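CurF (Lyngbya majuscula, PDB 5DP2) forms the cyclopropane ring in the biosynthesis of curacin A through its enoyl reductase domain, which binds NADP and probably uses the reduced cofactor as hydride donor. Local coordinates at residues 146-149 against 150-154; 278-281 against 282-285; 289-292 against 293-297; 48-51 against 52-56; 241-244 against 245-248. All coordinates share one frame; numbering follows the deposited sequence. Where two conformers were deposited one is given.

Contact 1 (146-149 against 150-154)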
# COMPACT_ATOMS: atom_id res chain seq x y z
N ALA A 146 -0.71 6.80 -1.10
CA ALA A 146 -1.74 7.83 -1.02
C ALA A 146 -1.13 9.24 -1.02
O ALA A 146 -1.68 10.16 -1.62
CB ALA A 146 -2.63 7.60 0.17
N TYR A 147 0.00 9.43 -0.34
CA TYR A 147 0.63 10.74 -0.30
C TYR A 147 1.19 11.12 -1.66
O TYR A 147 1.00 12.25 -2.14
CB TYR A 147 1.75 10.75 0.76
CG TYR A 147 2.35 12.13 0.98
CD1 TYR A 147 1.75 13.02 1.85
CD2 TYR A 147 3.50 12.52 0.34
CE1 TYR A 147 2.30 14.27 2.09
CE2 TYR A 147 4.05 13.79 0.55
CZ TYR A 147 3.43 14.66 1.43
OH TYR A 147 3.95 15.92 1.68
N TYR A 148 1.88 10.19 -2.32
CA TYR A 148 2.41 10.50 -3.64
C TYR A 148 1.28 10.88 -4.59
O TYR A 148 1.37 11.87 -5.33
CB TYR A 148 3.22 9.30 -4.17
CG TYR A 148 3.88 9.59 -5.48
CD1 TYR A 148 4.79 10.62 -5.61
CD2 TYR A 148 3.59 8.81 -6.60
CE1 TYR A 148 5.42 10.89 -6.82
CE2 TYR A 148 4.22 9.05 -7.81
CZ TYR A 148 5.14 10.09 -7.92
OH TYR A 148 5.77 10.35 -9.12
N GLY A 149 0.20 10.10 -4.59
CA GLY A 149 -0.91 10.40 -5.48
C GLY A 149 -1.62 11.71 -5.16
O GLY A 149 -1.89 12.52 -6.05
N LEU A 150 -2.02 11.88 -3.90
CA LEU A 150 -2.84 13.03 -3.51
C LEU A 150 -2.05 14.34 -3.42
O LEU A 150 -2.57 15.39 -3.78
CB LEU A 150 -3.56 12.78 -2.19
CG LEU A 150 -4.62 11.67 -2.18
CD1 LEU A 150 -5.03 11.38 -0.77
CD2 LEU A 150 -5.82 12.01 -3.04
N HIS A 151 -0.84 14.27 -2.88
CA HIS A 151 -0.02 15.45 -2.67
C HIS A 151 0.87 15.72 -3.88
O HIS A 151 0.77 16.76 -4.52
CB HIS A 151 0.79 15.34 -1.39
CG HIS A 151 1.73 16.47 -1.14
ND1 HIS A 151 3.04 16.46 -1.58
CD2 HIS A 151 1.57 17.65 -0.49
CE1 HIS A 151 3.64 17.59 -1.23
NE2 HIS A 151 2.77 18.33 -0.57
N ASN A 152 1.77 14.80 -4.22
CA ASN A 152 2.76 15.11 -5.24
C ASN A 152 2.14 15.27 -6.63
O ASN A 152 2.52 16.15 -7.38
CB ASN A 152 3.87 14.06 -5.31
CG ASN A 152 4.79 14.07 -4.11
OD1 ASN A 152 4.34 14.13 -2.99
ND2 ASN A 152 6.08 13.87 -4.36
N LEU A 153 1.22 14.36 -6.98
CA LEU A 153 0.67 14.33 -8.32
C LEU A 153 -0.57 15.21 -8.46
O LEU A 153 -0.57 16.17 -9.22
CB LEU A 153 0.40 12.89 -8.79
CG LEU A 153 1.67 11.99 -8.86
CD1 LEU A 153 1.27 10.61 -9.35
CD2 LEU A 153 2.77 12.61 -9.70
N ALA A 154 -1.62 14.89 -7.70
CA ALA A 154 -2.87 15.64 -7.82
C ALA A 154 -2.86 17.00 -7.14
O ALA A 154 -3.69 17.84 -7.48
CB ALA A 154 -4.02 14.83 -7.32

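Contact 2 (278-281 against 282-285). With NAP (NADP nicotinamide-adenine-dinucleotide phosphate), chain B.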
# COMPACT_ATOMS: atom_id res chain seq x y z
N PRO A 278 -1.65 7.69 -13.63
CA PRO A 278 -1.40 6.30 -13.28
C PRO A 278 0.02 6.15 -12.74
O PRO A 278 0.96 6.80 -13.26
CB PRO A 278 -1.52 5.59 -14.65
CG PRO A 278 -1.01 6.60 -15.64
CD PRO A 278 -1.45 7.96 -15.06
N PHE A 279 0.22 5.29 -11.75
CA PHE A 279 1.58 5.04 -11.29
C PHE A 279 1.65 3.72 -10.57
O PHE A 279 0.63 3.18 -10.13
CB PHE A 279 2.13 6.18 -10.39
CG PHE A 279 1.36 6.38 -9.09
CD1 PHE A 279 0.26 7.21 -9.03
CD2 PHE A 279 1.76 5.77 -7.92
CE1 PHE A 279 -0.40 7.42 -7.83
CE2 PHE A 279 1.07 5.96 -6.73
CZ PHE A 279 -0.01 6.80 -6.69
N ASP A 280 2.88 3.22 -10.41
CA ASP A 280 3.17 1.99 -9.68
C ASP A 280 4.32 2.27 -8.73
O ASP A 280 5.46 2.54 -9.17
CB ASP A 280 3.47 0.83 -10.64
CG ASP A 280 3.64 -0.51 -9.91
OD1 ASP A 280 4.13 -0.49 -8.78
OD2 ASP A 280 3.30 -1.57 -10.47
N MET A 281 4.01 2.27 -7.44
CA MET A 281 5.03 2.61 -6.45
C MET A 281 6.23 1.69 -6.47
O MET A 281 7.36 2.13 -6.22
CB MET A 281 4.43 2.64 -5.06
CG MET A 281 3.42 3.73 -4.85
SD MET A 281 4.10 5.42 -4.90
CE MET A 281 4.82 5.49 -3.27
N SER A 282 6.00 0.40 -6.73
CA SER A 282 7.14 -0.51 -6.82
C SER A 282 8.13 -0.07 -7.91
O SER A 282 9.35 -0.07 -7.69
CB SER A 282 6.66 -1.96 -6.97
OG SER A 282 5.98 -2.20 -8.16
N ASP A 283 7.61 0.36 -9.07
CA ASP A 283 8.47 0.89 -10.10
C ASP A 283 9.23 2.13 -9.62
O ASP A 283 10.41 2.33 -9.91
CB ASP A 283 7.68 1.31 -11.36
CG ASP A 283 7.10 0.17 -12.17
OD1 ASP A 283 7.61 -0.96 -12.08
OD2 ASP A 283 6.12 0.44 -12.91
N GLU A 284 8.51 3.01 -8.89
CA GLU A 284 9.14 4.25 -8.39
C GLU A 284 10.25 3.95 -7.40
O GLU A 284 11.29 4.65 -7.40
CB GLU A 284 8.08 5.15 -7.76
CG GLU A 284 7.00 5.62 -8.72
CD GLU A 284 7.51 6.53 -9.80
OE1 GLU A 284 8.51 7.27 -9.58
OE2 GLU A 284 6.92 6.52 -10.90
N PHE A 285 10.04 2.97 -6.52
CA PHE A 285 11.05 2.62 -5.51
C PHE A 285 12.33 2.07 -6.16
O PHE A 285 13.43 2.43 -5.75
CB PHE A 285 10.48 1.64 -4.49
CG PHE A 285 9.36 2.19 -3.63
CD1 PHE A 285 9.43 3.45 -3.07
CD2 PHE A 285 8.25 1.42 -3.34
CE1 PHE A 285 8.41 3.94 -2.26
CE2 PHE A 285 7.24 1.91 -2.53
CZ PHE A 285 7.32 3.15 -1.99
PA NAP B . -7.11 -3.12 0.02
O1A NAP B . -6.98 -3.26 1.50
O2A NAP B . -7.60 -1.84 -0.55
O5B NAP B . -8.00 -4.35 -0.49
C5B NAP B . -8.59 -4.35 -1.79
C4B NAP B . -9.80 -3.44 -1.89
O4B NAP B . -10.42 -3.66 -3.13
C3B NAP B . -10.83 -3.68 -0.82
O3B NAP B . -10.92 -2.50 -0.02
C2B NAP B . -12.15 -3.96 -1.57
O2B NAP B . -13.29 -3.26 -1.16
C1B NAP B . -11.84 -3.48 -2.97
N9A NAP B . -12.46 -4.27 -4.03
C8A NAP B . -11.96 -5.43 -4.60
N7A NAP B . -12.80 -5.88 -5.56
C5A NAP B . -13.82 -5.01 -5.61
C6A NAP B . -15.01 -4.91 -6.39
N6A NAP B . -15.28 -5.84 -7.33
N1A NAP B . -15.82 -3.88 -6.18
C2A NAP B . -15.51 -2.97 -5.24
N3A NAP B . -14.43 -2.97 -4.45
C4A NAP B . -13.61 -3.99 -4.63
O3 NAP B . -5.70 -3.47 -0.68
PN NAP B . -4.38 -2.57 -0.82
O1N NAP B . -3.22 -3.47 -0.63
O2N NAP B . -4.49 -1.34 0.04
O5D NAP B . -4.43 -2.19 -2.33
C5D NAP B . -5.49 -1.32 -2.80
C4D NAP B . -5.59 -1.40 -4.34
O4D NAP B . -4.59 -0.57 -4.88
C3D NAP B . -5.33 -2.79 -4.94
O3D NAP B . -6.04 -2.88 -6.17
C2D NAP B . -3.83 -2.79 -5.14
O2D NAP B . -3.47 -3.72 -6.17
C1D NAP B . -3.57 -1.36 -5.52
N1N NAP B . -2.30 -0.70 -5.13
C2N NAP B . -1.55 -0.10 -6.07
C3N NAP B . -0.35 0.55 -5.77
C7N NAP B . 0.44 1.19 -6.85
O7N NAP B . 1.56 1.55 -6.53
N7N NAP B . -0.11 1.35 -8.08
C4N NAP B . 0.08 0.58 -4.44
C5N NAP B . -0.72 -0.04 -3.48
C6N NAP B . -1.91 -0.68 -3.84
P2B NAP B . -14.13 -3.60 0.15
O1X NAP B . -13.25 -3.24 1.34
O2X NAP B . -15.34 -2.71 0.01
O3X NAP B . -14.44 -5.08 0.11
O HOH W 1 4.95 4.85 -11.84

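Contact 3 (289-292 against 293-297)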
# COMPACT_ATOMS: atom_id res chain seq x y z
N LYS A 289 16.22 5.28 -5.19
CA LYS A 289 16.14 5.02 -3.74
C LYS A 289 15.93 6.25 -2.89
O LYS A 289 15.55 6.14 -1.72
CB LYS A 289 17.30 4.19 -3.23
CG LYS A 289 17.21 2.74 -3.65
CD LYS A 289 17.92 1.79 -2.72
CE LYS A 289 17.67 0.36 -3.16
NZ LYS A 289 18.54 -0.59 -2.43
N GLN A 290 16.18 7.43 -3.46
CA GLN A 290 15.86 8.66 -2.74
C GLN A 290 14.38 8.96 -2.73
O GLN A 290 13.94 9.82 -1.97
CB GLN A 290 16.66 9.84 -3.29
CG GLN A 290 18.16 9.77 -3.01
CD GLN A 290 18.47 9.61 -1.53
OE1 GLN A 290 17.97 10.36 -0.68
NE2 GLN A 290 19.29 8.61 -1.20
N PHE A 291 13.59 8.30 -3.57
CA PHE A 291 12.16 8.57 -3.62
C PHE A 291 11.50 8.31 -2.26
O PHE A 291 10.79 9.18 -1.72
CB PHE A 291 11.56 7.73 -4.75
CG PHE A 291 10.07 7.85 -4.93
CD1 PHE A 291 9.54 8.96 -5.53
CD2 PHE A 291 9.21 6.84 -4.60
CE1 PHE A 291 8.20 9.08 -5.74
CE2 PHE A 291 7.84 6.95 -4.84
CZ PHE A 291 7.35 8.08 -5.41
N HIS A 292 11.75 7.14 -1.67
CA HIS A 292 11.12 6.86 -0.39
C HIS A 292 11.66 7.76 0.72
O HIS A 292 10.92 8.11 1.64
CB HIS A 292 11.19 5.38 0.01
CG HIS A 292 12.56 4.86 0.32
ND1 HIS A 292 13.25 4.03 -0.54
CD2 HIS A 292 13.33 4.98 1.43
CE1 HIS A 292 14.41 3.70 0.02
NE2 HIS A 292 14.48 4.28 1.21
N ALA A 293 12.94 8.12 0.66
CA ALA A 293 13.53 8.99 1.66
C ALA A 293 12.87 10.37 1.65
O ALA A 293 12.57 10.93 2.70
CB ALA A 293 15.03 9.13 1.39
N LYS A 294 12.64 10.91 0.46
CA LYS A 294 12.01 12.22 0.36
C LYS A 294 10.55 12.20 0.80
O LYS A 294 10.09 13.15 1.44
CB LYS A 294 12.18 12.77 -1.04
CG LYS A 294 13.63 13.08 -1.37
CD LYS A 294 13.77 13.66 -2.76
CE LYS A 294 13.72 12.59 -3.83
NZ LYS A 294 13.90 13.18 -5.18
N LEU A 295 9.83 11.11 0.50
CA LEU A 295 8.47 11.02 1.00
C LEU A 295 8.45 10.94 2.52
O LEU A 295 7.61 11.58 3.17
CB LEU A 295 7.74 9.83 0.37
CG LEU A 295 7.43 9.93 -1.12
CD1 LEU A 295 6.91 8.62 -1.69
CD2 LEU A 295 6.44 11.02 -1.42
N TRP A 296 9.38 10.16 3.11
CA TRP A 296 9.41 10.07 4.57
C TRP A 296 9.80 11.40 5.23
O TRP A 296 9.37 11.69 6.34
CB TRP A 296 10.33 8.93 5.02
CG TRP A 296 10.20 8.52 6.47
CD1 TRP A 296 11.22 8.42 7.38
CD2 TRP A 296 9.01 8.11 7.18
NE1 TRP A 296 10.74 7.98 8.58
CE2 TRP A 296 9.39 7.77 8.49
CE3 TRP A 296 7.65 8.01 6.84
CZ2 TRP A 296 8.48 7.34 9.46
CZ3 TRP A 296 6.73 7.58 7.81
CH2 TRP A 296 7.16 7.27 9.10
N ASP A 297 10.59 12.22 4.54
CA ASP A 297 10.90 13.55 5.07
C ASP A 297 9.61 14.34 5.34
O ASP A 297 9.56 15.12 6.29
CB ASP A 297 11.77 14.36 4.11
CG ASP A 297 13.21 13.90 4.04
OD1 ASP A 297 13.70 13.27 4.99
OD2 ASP A 297 13.84 14.21 3.00

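Contact 4 (48-51 against 52-56). With NAP (NADP nicotinamide-adenine-dinucleotide phosphate), chain B.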
# COMPACT_ATOMS: atom_id res chain seq x y z
N VAL A 48 0.12 -7.96 4.90
CA VAL A 48 -0.20 -8.48 3.58
C VAL A 48 -0.70 -7.32 2.69
O VAL A 48 -1.51 -6.50 3.13
CB VAL A 48 -1.33 -9.54 3.67
CG1 VAL A 48 -1.56 -10.19 2.30
CG2 VAL A 48 -1.02 -10.61 4.70
N ASN A 49 -0.24 -7.25 1.44
CA ASN A 49 -0.75 -6.27 0.49
C ASN A 49 -1.58 -6.98 -0.58
O ASN A 49 -1.33 -8.14 -0.90
CB ASN A 49 0.41 -5.48 -0.13
CG ASN A 49 0.90 -4.37 0.83
OD1 ASN A 49 0.42 -3.22 0.81
ND2 ASN A 49 1.76 -4.72 1.73
N PHE A 50 -2.55 -6.29 -1.16
CA PHE A 50 -3.44 -6.93 -2.11
C PHE A 50 -2.67 -7.47 -3.33
O PHE A 50 -3.00 -8.56 -3.83
CB PHE A 50 -4.53 -5.95 -2.56
CG PHE A 50 -5.65 -6.60 -3.31
CD1 PHE A 50 -6.54 -7.46 -2.64
CD2 PHE A 50 -5.80 -6.37 -4.65
CE1 PHE A 50 -7.58 -8.06 -3.33
CE2 PHE A 50 -6.87 -6.95 -5.34
CZ PHE A 50 -7.75 -7.80 -4.68
N ARG A 51 -1.64 -6.76 -3.81
CA ARG A 51 -0.79 -7.27 -4.91
C ARG A 51 -0.32 -8.67 -4.64
O ARG A 51 -0.20 -9.49 -5.56
CB ARG A 51 0.48 -6.35 -5.11
CG ARG A 51 1.53 -6.88 -6.12
CD ARG A 51 1.08 -6.87 -7.56
NE ARG A 51 1.04 -5.52 -8.09
CZ ARG A 51 2.07 -4.82 -8.61
NH1 ARG A 51 3.30 -5.33 -8.70
NH2 ARG A 51 1.83 -3.59 -9.03
N GLU A 52 0.04 -8.94 -3.40
CA GLU A 52 0.61 -10.25 -3.04
C GLU A 52 -0.43 -11.36 -3.09
O GLU A 52 -0.08 -12.49 -3.44
CB GLU A 52 1.26 -10.16 -1.67
CG GLU A 52 2.47 -9.20 -1.72
CD GLU A 52 3.04 -8.81 -0.41
OE1 GLU A 52 2.28 -8.53 0.55
OE2 GLU A 52 4.29 -8.71 -0.35
N VAL A 53 -1.68 -11.07 -2.76
CA VAL A 53 -2.77 -12.01 -3.02
C VAL A 53 -2.87 -12.30 -4.52
O VAL A 53 -2.91 -13.46 -4.93
CB VAL A 53 -4.11 -11.46 -2.45
CG1 VAL A 53 -5.27 -12.35 -2.85
CG2 VAL A 53 -4.04 -11.32 -0.93
N LEU A 54 -2.86 -11.26 -5.35
CA LEU A 54 -2.92 -11.45 -6.79
C LEU A 54 -1.71 -12.24 -7.28
O LEU A 54 -1.82 -13.05 -8.21
CB LEU A 54 -2.98 -10.09 -7.52
CG LEU A 54 -4.15 -9.16 -7.18
CD1 LEU A 54 -4.03 -7.89 -8.02
CD2 LEU A 54 -5.49 -9.86 -7.39
N ASN A 55 -0.55 -12.01 -6.67
CA ASN A 55 0.66 -12.75 -7.06
C ASN A 55 0.49 -14.25 -6.78
O ASN A 55 0.74 -15.10 -7.67
CB ASN A 55 1.88 -12.31 -6.23
CG ASN A 55 2.41 -10.90 -6.49
OD1 ASN A 55 3.06 -10.36 -5.59
ND2 ASN A 55 2.20 -10.35 -7.67
N VAL A 56 0.07 -14.62 -5.57
CA VAL A 56 -0.05 -16.04 -5.24
C VAL A 56 -1.06 -16.74 -6.16
O VAL A 56 -0.82 -17.88 -6.57
CB VAL A 56 -0.42 -16.26 -3.76
CG1 VAL A 56 -0.62 -17.74 -3.46
CG2 VAL A 56 0.66 -15.71 -2.83
PA NAP B . -7.11 -3.12 0.02
O1A NAP B . -6.98 -3.26 1.50
O2A NAP B . -7.60 -1.84 -0.55
O5B NAP B . -8.00 -4.35 -0.49
C5B NAP B . -8.59 -4.35 -1.79
C4B NAP B . -9.80 -3.44 -1.89
O4B NAP B . -10.42 -3.66 -3.13
C3B NAP B . -10.83 -3.68 -0.82
O3B NAP B . -10.92 -2.50 -0.02
C2B NAP B . -12.15 -3.96 -1.57
O2B NAP B . -13.29 -3.26 -1.16
C1B NAP B . -11.84 -3.48 -2.97
N9A NAP B . -12.46 -4.27 -4.03
C8A NAP B . -11.96 -5.43 -4.60
N7A NAP B . -12.80 -5.88 -5.56
C5A NAP B . -13.82 -5.01 -5.61
C6A NAP B . -15.01 -4.91 -6.39
N6A NAP B . -15.28 -5.84 -7.33
N1A NAP B . -15.82 -3.88 -6.18
C2A NAP B . -15.51 -2.97 -5.24
N3A NAP B . -14.43 -2.97 -4.45
C4A NAP B . -13.61 -3.99 -4.63
O3 NAP B . -5.70 -3.47 -0.68
PN NAP B . -4.38 -2.57 -0.82
O1N NAP B . -3.22 -3.47 -0.63
O2N NAP B . -4.49 -1.34 0.04
O5D NAP B . -4.43 -2.19 -2.33
C5D NAP B . -5.49 -1.32 -2.80
C4D NAP B . -5.59 -1.40 -4.34
O4D NAP B . -4.59 -0.57 -4.88
C3D NAP B . -5.33 -2.79 -4.94
O3D NAP B . -6.04 -2.88 -6.17
C2D NAP B . -3.83 -2.79 -5.14
O2D NAP B . -3.47 -3.72 -6.17
C1D NAP B . -3.57 -1.36 -5.52
N1N NAP B . -2.30 -0.70 -5.13
C2N NAP B . -1.55 -0.10 -6.07
C3N NAP B . -0.35 0.55 -5.77
C7N NAP B . 0.44 1.19 -6.85
O7N NAP B . 1.56 1.55 -6.53
N7N NAP B . -0.11 1.35 -8.08
C4N NAP B . 0.08 0.58 -4.44
C5N NAP B . -0.72 -0.04 -3.48
C6N NAP B . -1.91 -0.68 -3.84
P2B NAP B . -14.13 -3.60 0.15
O1X NAP B . -13.25 -3.24 1.34
O2X NAP B . -15.34 -2.71 0.01
O3X NAP B . -14.44 -5.08 0.11
O HOH W 2 3.73 -6.94 2.14

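Contact 5 (241-244 against 245-248)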
# COMPACT_ATOMS: atom_id res chain seq x y z
N PRO A 241 -14.46 4.41 -17.33
CA PRO A 241 -15.18 5.48 -18.00
C PRO A 241 -16.21 6.18 -17.09
O PRO A 241 -16.43 7.38 -17.23
CB PRO A 241 -15.84 4.79 -19.21
CG PRO A 241 -15.85 3.33 -18.85
CD PRO A 241 -14.58 3.13 -18.06
N LYS A 242 -16.85 5.44 -16.18
CA LYS A 242 -17.80 6.04 -15.25
C LYS A 242 -17.13 7.06 -14.34
O LYS A 242 -17.70 8.11 -14.04
CB LYS A 242 -18.51 4.95 -14.43
CG LYS A 242 -19.54 4.15 -15.20
CD LYS A 242 -20.91 4.81 -15.18
CE LYS A 242 -21.84 4.14 -16.18
NZ LYS A 242 -21.59 2.68 -16.28
N ASN A 243 -15.91 6.73 -13.88
CA ASN A 243 -15.13 7.69 -13.10
C ASN A 243 -14.72 8.90 -13.92
O ASN A 243 -14.83 10.05 -13.46
CB ASN A 243 -13.89 7.00 -12.53
CG ASN A 243 -14.20 6.30 -11.21
OD1 ASN A 243 -14.68 6.94 -10.27
ND2 ASN A 243 -13.85 5.07 -11.09
N ILE A 244 -14.22 8.68 -15.14
CA ILE A 244 -13.82 9.81 -15.97
C ILE A 244 -15.00 10.78 -16.12
O ILE A 244 -14.84 12.02 -16.07
CB ILE A 244 -13.26 9.34 -17.32
CG1 ILE A 244 -11.93 8.60 -17.11
CG2 ILE A 244 -13.09 10.51 -18.29
CD1 ILE A 244 -11.46 7.82 -18.33
N ASP A 245 -16.20 10.23 -16.33
CA ASP A 245 -17.36 11.06 -16.60
C ASP A 245 -17.82 11.93 -15.44
O ASP A 245 -18.51 12.92 -15.68
CB ASP A 245 -18.49 10.22 -17.11
CG ASP A 245 -18.22 9.67 -18.54
OD1 ASP A 245 -17.25 10.13 -19.20
OD2 ASP A 245 -19.03 8.87 -19.00
N ILE A 246 -17.43 11.59 -14.20
CA ILE A 246 -17.82 12.39 -13.04
C ILE A 246 -16.70 13.31 -12.56
O ILE A 246 -16.87 13.97 -11.52
CB ILE A 246 -18.39 11.55 -11.90
CG1 ILE A 246 -17.38 10.56 -11.36
CG2 ILE A 246 -19.72 10.94 -12.33
CD1 ILE A 246 -17.85 9.82 -10.14
N LEU A 247 -15.62 13.45 -13.33
CA LEU A 247 -14.63 14.47 -13.02
C LEU A 247 -15.17 15.85 -13.38
O LEU A 247 -15.70 16.05 -14.49
CB LEU A 247 -13.33 14.20 -13.78
CG LEU A 247 -12.56 13.03 -13.23
CD1 LEU A 247 -11.56 12.50 -14.25
CD2 LEU A 247 -11.85 13.37 -11.95
N ALA A 248 -14.99 16.80 -12.46
CA ALA A 248 -15.24 18.21 -12.72
C ALA A 248 -14.29 18.70 -13.82
O ALA A 248 -13.32 18.03 -14.17
CB ALA A 248 -15.03 18.97 -11.43

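Contact 1 (146-149 against 150-154)
Y147 and H151, one helical turn apart, lie side by side and point the same way, forming an offset stack with ring centroids 4.5 Å apart and planes 16° from parallel. The overlap is displaced toward the phenol end: Y147 OH sits over the centre of the imidazole, while H151 CB lies over the middle of the phenol face, 3.9 Å from the centroid of the Y147 ring. Both side chains carry CG anti to the backbone N, which sends the two rings out along the same flank of the helix.

A CH-pi contact follows: L153 lays CG over one face of the Y148 ring, toward its rim, and reaches CE2 of Y148 with CD1 at 3.7 Å; N152 CB meets the same ring obliquely, near Y148 CD1.

Among the polar contacts, H151 ND1 donates to N152 OD1 at 3.0 Å in an almost straight bond (177°). The acceptor lies in the imidazole plane, but the donor stands above the amide plane.

In the backbone, L150 N bonds to A146 O and H151 N to Y147 O in the alpha pattern. L153 N then takes Y148 O at 3.0 Å and A154 N takes G149 O at 2.9 Å, both five residues back, so the helix widens into a pi-type turn near its C-terminal end.

Y147 OH is hydrogen-bonded to D298. With ND1 of H151 acting as donor, the bond to N152 fixes the rotation of the imidazole and probably holds it flat against the phenol.

Contact 2 (278-281 against 282-285)
D280 bonds to S282 across the start of helix 281-287. Its CB lies 3.5 Å from OD2 of D283, whose side chain crosses that of D280 at about a right angle. CG stands anti to the backbone N (chi1 -174°), a torsion that swings the carboxylate back over the first turn. OD1 accepts from S282 OG at 2.6 Å, met from above the carboxylate plane, and weakly from S282 N at 2.9 Å. OD2 turns to R51 in a salt bridge; it is also 4.2 Å from OD2 of D283, and the arginine probably offsets that like-charge approach. D283 uses OD1 to bond Y63. An alanine in place of D280 would probably leave S282 N without its capping acceptor, S282 OG without its partner and R51 without one of its carboxylate mates.

The backbone of D280 adds two links: its O accepts from E284 N, and its N reaches E284 OE2 through a water. Next, the bent chain of M281 packs CE 3.7 Å from CZ of F285 and sets SD obliquely to that ring, a Met-aromatic contact.

The nicotinamide carboxamide is read by the main chain, N7N donating to F279 O at 2.8 Å and M281 N donating to O7N at 2.7 Å, nearly straight (175°). An N-capped helix following the last strand of a six-stranded parallel Rossmann sheet forms part of the nicotinamide site.

Contact 3 (289-292 against 293-297)
Q290 meets K294 and A293 near the start of helix 290-305. Q290 O accepts from K294 N at 3.0 Å. In one of the two deposited conformers of K294, CG and CE each come 3.3 Å from that Q290 O, as the bend at chi3 (-79°) curls CE back toward the backbone of Q290. OE1 of Q290 lies near the methyl of A293.

F291 carries the main apolar contact. Its ring receives CD1 of L295 over one face, offset toward the rim, 4.0 Å from the centroid of the F291 ring; the nearest ring atom is F291 CE2, at 3.7 Å from L295 CD1. The two side chains approach at a slant, while F291 O accepts from L295 N.

H292 O takes W296 N at 3.0 Å. The imidazole leans back over the chain, with K289 O above one face, and its NE2 bonds to D122 O.

This part of the helix lies among several elements: F291 and L295 pack on M281 of helix 281-287, L295 also meets F144, Y147 and N152 of helix 140-153, and H292 and W296 rest against strands 103-107 and 124-126.

Contact 4 (48-51 against 52-56)
E52 reaches back to the backbone of N49, closing the first turn of helix 50-57 on its buried side. OE1 of E52 accepts from N49 N at 3.0 Å, on the anti side of the carboxylate and 21° out of its plane, and in return E52 N donates to N49 O at 3.0 Å. This is half of a capping box: the E52 side chain takes the N-cap N-H of N49, but the N49 side chain makes no capping bond. A water donates to E52 OE1 at 2.7 Å and accepts from N49 ND2. OE2 of E52 is taken by G81 N and ND2 of N49 also by E83, so this corner is densely bonded.

The helix begins right after strand 39-48 of the GroES-like domain, and its start faces the cofactor: F50 N donates to the nicotinamide-side phosphate oxygen O1N at 2.9 Å, nearly straight (170°). With CG anti to the backbone N, the F50 ring is turned toward the cofactor and lies with one face under C5B of NADP.

The more open flank is partly exposed and held mainly by van der Waals contact. CD2 of L54 meets CE2 of F50 obliquely at 3.8 Å. An alanine in place of F50 would probably open a gap between L54 and the cofactor, leaving C5B without its aromatic floor.

Farther round, R51 is bent at chi2 and chi3 and its CD passes 3.7 Å from ND2 of N55, guanidinium and amide planes 74° apart. Their polar ends converge on E62, which forms a salt bridge with R51 and accepts from N55.

Contact 5 (241-244 against 245-248)
Chi1 of -70° sets CG of D245 beside its own backbone N and brings the carboxylate carbon back to 3.2 Å from P241 O. In I246 the torsion is 62°, with CG1 wedged between N and the carbonyl carbon, and this places CG1 3.3 Å from N243 O. L247 turns its chain back so that CD1 comes 3.8 Å from I244 O.

The carbonyls under these side chains are held by main-chain bonds that change character along the segment. D245 N donates to P241 O at 3.0 Å, a normal alpha-helical bond. I246 N then takes N243 O at 3.1 Å, with only a weak second bond to K242 O, and L247 N takes I244 O at 3.2 Å. Both of these three-residue steps approach from far above the carbonyl plane, 63° out of it at N243 and nearly as much at I244, as the coil tightens.

Here helix 239-245 of the Rossmann domain ends and the chain turns into the short strand 247-248, on its way to strand 251-255 of the parallel sheet. I246 and A248 bond through the backbone to V227.

Polar ends look elsewhere: D245 OD2 forms a salt bridge with R270, and N243 OD1 accepts from H165. I246 packs on A215 and R219 of helix 214-221, whereas I244 faces W262 and R270.

How the contacts relate
From the N terminus the order is contact 4, 1, 5, 2, 3. All five are local turns in series; none nests in or crosses another. Contact 4 opens a helix of the GroES-like domain, contact 1 lies near the C-terminal end of helix 140-153, and contact 5 leads helix 239-245 into the short strand 247-248, ahead of strand 251-255. Contact 2 leaves the edge strand of the parallel sheet and contact 3 begins the next long helix. Contacts 1, 2 and 3 meet in one aromatic cluster, where Y148 packs on F279 and F291. The D280–R51 salt bridge joins contact 2 to contact 4, and both touch NADP. Contact 5 stands apart, touching none of the others.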